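Local atomic coordinates of Slr1438 protein (PDB entry 3K25), a protein that is of unknown function but probably binds carbohydrate and may act as an aldose 1-epimerase-like sugar isomerase. Residues F159-K172 / W243-S257. Residues are numbered along the deposited sequence; the frame is centred on the assembly and turned at random.
Sequences FSLGFHPYFFCREK and WTVAGKDYLCLEPWS
Ser257 closes one end of the antiparallel pairing of strands 157-168 and 250-256, in the beta-supersandwich of the galactose mutarotase clan: its OG takes Leu161 N almost straight (2.8 Å, 168°), and its own N bonds Leu161 O (2.9 Å). Gly162 bridges Trp256, and Phe163 N follows with a bond to Pro255 O. At the break in the first strand, CG of His164, anti to the backbone N (chi1 -171°), carries the ring alongside Glu254, whose carboxylate stacks over one face. Glu254 OE2 also accepts Trp256 NE1 at 3.0 Å, which helps fix the carboxylate's rotation. Tyr166 points its edge at the face of Tyr250, while Cys252 SG sits over the Tyr166 ring, 3.9 Å from its centroid. Phe167 pairs with Leu251 through two backbone bonds; its ring edge faces Leu251 O and Leu253 O, and Phe167 CE2 touches Leu253 CB at 4.0 Å. Cys169 N then bonds Asp249 O. Lys172, extended beyond CG, reaches to the 246-249 turn, where NZ donates hydrogen bonds to Thr244 OG1 (3.0 Å) and Lys248 O (3.2 Å). A methionine in its place would probably leave both acceptors without their shared donor. Lys172 NZ sits 21° out of the Lys248 carbonyl plane.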
loop_
_atom_site.group_PDB
_atom_site.type_symbol
_atom_site.label_atom_id
_atom_site.label_comp_id
_atom_site.label_asym_id
_atom_site.label_seq_id
_atom_site.Cartn_x
_atom_site.Cartn_y
_atom_site.Cartn_z
ATOM N N PHE A 159 -1.897 -2.564 16.128
ATOM C CA PHE A 159 -1.922 -1.892 14.835
ATOM C C PHE A 159 -2.005 -2.845 13.651
ATOM O O PHE A 159 -1.840 -4.055 13.774
ATOM C CB PHE A 159 -0.674 -1.017 14.654
ATOM C CG PHE A 159 0.529 -1.784 14.195
ATOM C CD1 PHE A 159 1.315 -2.489 15.111
ATOM C CD2 PHE A 159 0.838 -1.868 12.829
ATOM C CE1 PHE A 159 2.395 -3.274 14.676
ATOM C CE2 PHE A 159 1.912 -2.652 12.379
ATOM C CZ PHE A 159 2.694 -3.358 13.303
ATOM N N SER A 160 -2.272 -2.253 12.500
ATOM C CA SER A 160 -2.336 -2.958 11.238
ATOM C C SER A 160 -1.595 -2.077 10.248
ATOM O O SER A 160 -1.659 -0.846 10.328
ATOM C CB SER A 160 -3.781 -3.162 10.782
ATOM O OG SER A 160 -4.222 -4.472 11.087
ATOM N N LEU A 161 -0.870 -2.713 9.335
ATOM C CA LEU A 161 -0.123 -1.992 8.323
ATOM C C LEU A 161 -0.346 -2.660 6.972
ATOM O O LEU A 161 -0.307 -3.885 6.863
ATOM C CB LEU A 161 1.376 -1.977 8.664
ATOM C CG LEU A 161 2.261 -1.319 7.594
ATOM C CD1 LEU A 161 1.705 0.070 7.242
ATOM C CD2 LEU A 161 3.691 -1.225 8.080
ATOM N N GLY A 162 -0.587 -1.854 5.946
ATOM C CA GLY A 162 -0.801 -2.419 4.629
ATOM C C GLY A 162 -0.329 -1.547 3.482
ATOM O O GLY A 162 -0.211 -0.323 3.603
ATOM N N PHE A 163 -0.044 -2.184 2.355
ATOM C CA PHE A 163 0.393 -1.467 1.166
ATOM C C PHE A 163 -0.655 -1.789 0.124
ATOM O O PHE A 163 -1.057 -2.947 -0.036
ATOM C CB PHE A 163 1.798 -1.915 0.751
ATOM C CG PHE A 163 2.880 -1.434 1.694
ATOM C CD1 PHE A 163 3.517 -0.216 1.483
ATOM C CD2 PHE A 163 3.219 -2.173 2.827
ATOM C CE1 PHE A 163 4.477 0.264 2.385
ATOM C CE2 PHE A 163 4.173 -1.709 3.735
ATOM C CZ PHE A 163 4.803 -0.486 3.514
ATOM N N HIS A 164 -1.098 -0.750 -0.574
ATOM C CA HIS A 164 -2.169 -0.855 -1.548
ATOM C C HIS A 164 -1.703 -0.560 -2.982
ATOM O O HIS A 164 -2.274 0.296 -3.666
ATOM C CB HIS A 164 -3.251 0.134 -1.089
ATOM C CG HIS A 164 -4.543 0.039 -1.829
ATOM N ND1 HIS A 164 -5.760 0.154 -1.195
ATOM C CD2 HIS A 164 -4.815 -0.077 -3.151
ATOM C CE1 HIS A 164 -6.728 0.119 -2.095
ATOM N NE2 HIS A 164 -6.181 -0.021 -3.290
ATOM N N PRO A 165 -0.684 -1.281 -3.468
ATOM C CA PRO A 165 -0.201 -1.027 -4.832
ATOM C C PRO A 165 -1.228 -1.208 -5.950
ATOM O O PRO A 165 -1.981 -2.185 -5.977
ATOM C CB PRO A 165 0.966 -2.004 -4.974
ATOM C CG PRO A 165 0.487 -3.188 -4.180
ATOM C CD PRO A 165 -0.086 -2.515 -2.921
ATOM N N TYR A 166 -1.238 -0.248 -6.871
ATOM C CA TYR A 166 -2.112 -0.276 -8.041
ATOM C C TYR A 166 -1.243 -0.639 -9.244
ATOM O O TYR A 166 -0.621 0.242 -9.843
ATOM C CB TYR A 166 -2.713 1.100 -8.298
ATOM C CG TYR A 166 -3.756 1.540 -7.309
ATOM C CD1 TYR A 166 -5.105 1.513 -7.644
ATOM C CD2 TYR A 166 -3.392 2.038 -6.061
ATOM C CE1 TYR A 166 -6.067 1.979 -6.773
ATOM C CE2 TYR A 166 -4.345 2.509 -5.173
ATOM C CZ TYR A 166 -5.686 2.482 -5.536
ATOM O OH TYR A 166 -6.644 2.986 -4.682
ATOM N N PHE A 167 -1.186 -1.920 -9.599
ATOM C CA PHE A 167 -0.378 -2.336 -10.738
ATOM C C PHE A 167 -1.102 -2.108 -12.055
ATOM O O PHE A 167 -2.309 -2.378 -12.167
ATOM C CB PHE A 167 0.003 -3.791 -10.587
ATOM C CG PHE A 167 0.813 -4.059 -9.361
ATOM C CD1 PHE A 167 2.085 -3.513 -9.229
ATOM C CD2 PHE A 167 0.306 -4.852 -8.331
ATOM C CE1 PHE A 167 2.844 -3.750 -8.101
ATOM C CE2 PHE A 167 1.055 -5.098 -7.194
ATOM C CZ PHE A 167 2.335 -4.547 -7.074
ATOM N N PHE A 168 -0.365 -1.591 -13.044
ATOM C CA PHE A 168 -0.941 -1.301 -14.359
ATOM C C PHE A 168 -1.444 -2.592 -14.957
ATOM O O PHE A 168 -0.764 -3.611 -14.907
ATOM C CB PHE A 168 0.101 -0.668 -15.289
ATOM C CG PHE A 168 -0.469 -0.189 -16.612
ATOM C CD1 PHE A 168 -1.485 0.768 -16.645
ATOM C CD2 PHE A 168 0.012 -0.692 -17.820
ATOM C CE1 PHE A 168 -2.013 1.218 -17.862
ATOM C CE2 PHE A 168 -0.511 -0.246 -19.038
ATOM C CZ PHE A 168 -1.526 0.710 -19.056
ATOM N N CYS A 169 -2.636 -2.547 -15.531
ATOM C CA CYS A 169 -3.211 -3.742 -16.103
ATOM C C CYS A 169 -4.390 -3.403 -17.007
ATOM O O CYS A 169 -5.478 -3.089 -16.524
ATOM C CB CYS A 169 -3.672 -4.649 -14.969
ATOM S SG CYS A 169 -4.144 -6.291 -15.498
ATOM N N ARG A 170 -4.171 -3.480 -18.316
ATOM C CA ARG A 170 -5.209 -3.169 -19.294
ATOM C C ARG A 170 -5.968 -4.417 -19.708
ATOM O O ARG A 170 -7.172 -4.529 -19.481
ATOM C CB ARG A 170 -4.582 -2.521 -20.527
ATOM C CG ARG A 170 -5.569 -2.046 -21.578
ATOM C CD ARG A 170 -4.816 -1.445 -22.754
ATOM N NE ARG A 170 -3.980 -0.314 -22.347
ATOM C CZ ARG A 170 -2.953 0.156 -23.051
ATOM N NH1 ARG A 170 -2.621 -0.408 -24.206
ATOM N NH2 ARG A 170 -2.253 1.192 -22.600
ATOM N N GLU A 171 -5.253 -5.351 -20.320
ATOM C CA GLU A 171 -5.851 -6.601 -20.772
ATOM C C GLU A 171 -5.918 -7.574 -19.604
ATOM O O GLU A 171 -5.000 -8.367 -19.394
ATOM C CB GLU A 171 -5.016 -7.202 -21.906
ATOM C CG GLU A 171 -4.801 -6.268 -23.090
ATOM C CD GLU A 171 -6.103 -5.718 -23.647
ATOM O OE1 GLU A 171 -7.030 -6.520 -23.899
ATOM O OE2 GLU A 171 -6.194 -4.484 -23.838
ATOM N N LYS A 172 -7.015 -7.514 -18.854
ATOM C CA LYS A 172 -7.208 -8.361 -17.681
ATOM C C LYS A 172 -7.511 -9.832 -17.974
ATOM O O LYS A 172 -7.159 -10.717 -17.188
ATOM C CB LYS A 172 -8.318 -7.775 -16.811
ATOM C CG LYS A 172 -8.047 -6.341 -16.360
ATOM C CD LYS A 172 -9.201 -5.803 -15.525
ATOM C CE LYS A 172 -8.966 -4.365 -15.088
ATOM N NZ LYS A 172 -10.141 -3.841 -14.326
ATOM N N TRP A 243 -7.968 -5.965 -5.476
ATOM C CA TRP A 243 -8.926 -4.919 -5.857
ATOM C C TRP A 243 -8.846 -4.644 -7.357
ATOM O O TRP A 243 -7.758 -4.566 -7.930
ATOM C CB TRP A 243 -8.584 -3.648 -5.067
ATOM C CG TRP A 243 -9.346 -2.347 -5.370
ATOM C CD1 TRP A 243 -8.816 -1.067 -5.376
ATOM C CD2 TRP A 243 -10.754 -2.183 -5.551
ATOM N NE1 TRP A 243 -9.809 -0.134 -5.537
ATOM C CE2 TRP A 243 -11.008 -0.788 -5.648
ATOM C CE3 TRP A 243 -11.828 -3.071 -5.634
ATOM C CZ2 TRP A 243 -12.289 -0.271 -5.821
ATOM C CZ3 TRP A 243 -13.103 -2.555 -5.805
ATOM C CH2 TRP A 243 -13.321 -1.166 -5.897
ATOM N N THR A 244 -9.999 -4.500 -7.994
ATOM C CA THR A 244 -10.042 -4.219 -9.423
ATOM C C THR A 244 -11.468 -3.917 -9.856
ATOM O O THR A 244 -12.419 -4.484 -9.321
ATOM C CB THR A 244 -9.491 -5.406 -10.249
ATOM O OG1 THR A 244 -9.641 -5.127 -11.646
ATOM C CG2 THR A 244 -10.227 -6.686 -9.909
ATOM N N VAL A 245 -11.618 -3.005 -10.810
ATOM C CA VAL A 245 -12.944 -2.640 -11.299
ATOM C C VAL A 245 -12.984 -2.493 -12.815
ATOM O O VAL A 245 -11.988 -2.128 -13.455
ATOM C CB VAL A 245 -13.445 -1.307 -10.676
ATOM C CG1 VAL A 245 -13.370 -1.374 -9.160
ATOM C CG2 VAL A 245 -12.636 -0.143 -11.212
ATOM N N ALA A 246 -14.152 -2.782 -13.381
ATOM C CA ALA A 246 -14.358 -2.676 -14.816
ATOM C C ALA A 246 -14.006 -1.258 -15.268
ATOM O O ALA A 246 -14.438 -0.279 -14.652
ATOM C CB ALA A 246 -15.817 -2.994 -15.154
ATOM N N GLY A 247 -13.214 -1.149 -16.331
ATOM C CA GLY A 247 -12.839 0.163 -16.829
ATOM C C GLY A 247 -11.444 0.619 -16.434
ATOM O O GLY A 247 -10.538 0.636 -17.270
ATOM N N LYS A 248 -11.264 0.995 -15.170
ATOM C CA LYS A 248 -9.962 1.451 -14.691
ATOM C C LYS A 248 -8.915 0.347 -14.870
ATOM O O LYS A 248 -9.102 -0.781 -14.425
ATOM C CB LYS A 248 -10.081 1.887 -13.230
ATOM C CG LYS A 248 -11.262 2.842 -13.003
ATOM C CD LYS A 248 -11.167 3.650 -11.701
ATOM C CE LYS A 248 -10.138 4.790 -11.797
ATOM N NZ LYS A 248 -10.065 5.643 -10.564
ATOM N N ASP A 249 -7.814 0.687 -15.531
ATOM C CA ASP A 249 -6.760 -0.278 -15.823
ATOM C C ASP A 249 -5.707 -0.546 -14.744
ATOM O O ASP A 249 -4.528 -0.211 -14.905
ATOM C CB ASP A 249 -6.057 0.111 -17.134
ATOM C CG ASP A 249 -6.988 0.053 -18.339
ATOM O OD1 ASP A 249 -7.587 -1.019 -18.580
ATOM O OD2 ASP A 249 -7.121 1.074 -19.046
ATOM N N TYR A 250 -6.134 -1.181 -13.656
ATOM C CA TYR A 250 -5.225 -1.519 -12.568
ATOM C C TYR A 250 -5.673 -2.764 -11.814
ATOM O O TYR A 250 -6.865 -3.074 -11.741
ATOM C CB TYR A 250 -5.099 -0.351 -11.578
ATOM C CG TYR A 250 -6.355 -0.011 -10.787
ATOM C CD1 TYR A 250 -7.128 1.103 -11.114
ATOM C CD2 TYR A 250 -6.737 -0.777 -9.682
ATOM C CE1 TYR A 250 -8.247 1.452 -10.356
ATOM C CE2 TYR A 250 -7.857 -0.438 -8.916
ATOM C CZ TYR A 250 -8.604 0.681 -9.257
ATOM O OH TYR A 250 -9.679 1.050 -8.481
ATOM N N LEU A 251 -4.707 -3.475 -11.253
ATOM C CA LEU A 251 -4.996 -4.669 -10.477
ATOM C C LEU A 251 -4.196 -4.567 -9.184
ATOM O O LEU A 251 -2.969 -4.542 -9.204
ATOM C CB LEU A 251 -4.589 -5.928 -11.245
ATOM C CG LEU A 251 -4.796 -7.265 -10.529
ATOM C CD1 LEU A 251 -6.260 -7.451 -10.196
ATOM C CD2 LEU A 251 -4.305 -8.396 -11.408
ATOM N N CYS A 252 -4.897 -4.493 -8.060
ATOM C CA CYS A 252 -4.239 -4.390 -6.765
ATOM C C CYS A 252 -4.018 -5.770 -6.132
ATOM O O CYS A 252 -4.949 -6.545 -5.955
ATOM C CB CYS A 252 -5.073 -3.513 -5.812
ATOM S SG CYS A 252 -5.421 -1.793 -6.363
ATOM N N LEU A 253 -2.768 -6.076 -5.822
ATOM C CA LEU A 253 -2.404 -7.326 -5.171
ATOM C C LEU A 253 -1.755 -6.759 -3.916
ATOM O O LEU A 253 -0.561 -6.474 -3.903
ATOM C CB LEU A 253 -1.387 -8.088 -6.018
ATOM C CG LEU A 253 -1.188 -9.552 -5.634
ATOM C CD1 LEU A 253 -2.535 -10.235 -5.608
ATOM C CD2 LEU A 253 -0.265 -10.241 -6.629
ATOM N N GLU A 254 -2.555 -6.590 -2.870
ATOM C CA GLU A 254 -2.092 -5.950 -1.647
ATOM C C GLU A 254 -1.793 -6.764 -0.383
ATOM O O GLU A 254 -2.620 -7.551 0.091
ATOM C CB GLU A 254 -3.090 -4.840 -1.277
ATOM C CG GLU A 254 -4.049 -4.464 -2.393
ATOM C CD GLU A 254 -5.255 -3.694 -1.893
ATOM O OE1 GLU A 254 -6.189 -3.437 -2.693
ATOM O OE2 GLU A 254 -5.271 -3.340 -0.697
ATOM N N PRO A 255 -0.598 -6.559 0.190
ATOM C CA PRO A 255 -0.181 -7.251 1.410
ATOM C C PRO A 255 -0.659 -6.472 2.646
ATOM O O PRO A 255 -0.335 -5.297 2.803
ATOM C CB PRO A 255 1.341 -7.276 1.281
ATOM C CG PRO A 255 1.624 -5.985 0.590
ATOM C CD PRO A 255 0.557 -5.928 -0.475
ATOM N N TRP A 256 -1.437 -7.131 3.502
ATOM C CA TRP A 256 -1.978 -6.534 4.733
ATOM C C TRP A 256 -1.500 -7.337 5.928
ATOM O O TRP A 256 -1.463 -8.571 5.871
ATOM C CB TRP A 256 -3.506 -6.584 4.736
ATOM C CG TRP A 256 -4.185 -5.641 3.804
ATOM C CD1 TRP A 256 -3.628 -4.965 2.749
ATOM C CD2 TRP A 256 -5.575 -5.304 3.808
ATOM N NE1 TRP A 256 -4.589 -4.230 2.101
ATOM C CE2 TRP A 256 -5.793 -4.420 2.730
ATOM C CE3 TRP A 256 -6.659 -5.664 4.619
ATOM C CZ2 TRP A 256 -7.051 -3.892 2.442
ATOM C CZ3 TRP A 256 -7.910 -5.137 4.332
ATOM C CH2 TRP A 256 -8.094 -4.262 3.252
ATOM N N SER A 257 -1.154 -6.664 7.018
ATOM C CA SER A 257 -0.688 -7.404 8.187
ATOM C C SER A 257 -1.886 -8.126 8.799
ATOM O O SER A 257 -1.754 -9.175 9.450
ATOM C CB SER A 257 -0.026 -6.463 9.212
ATOM O OG SER A 257 -0.936 -5.501 9.716
#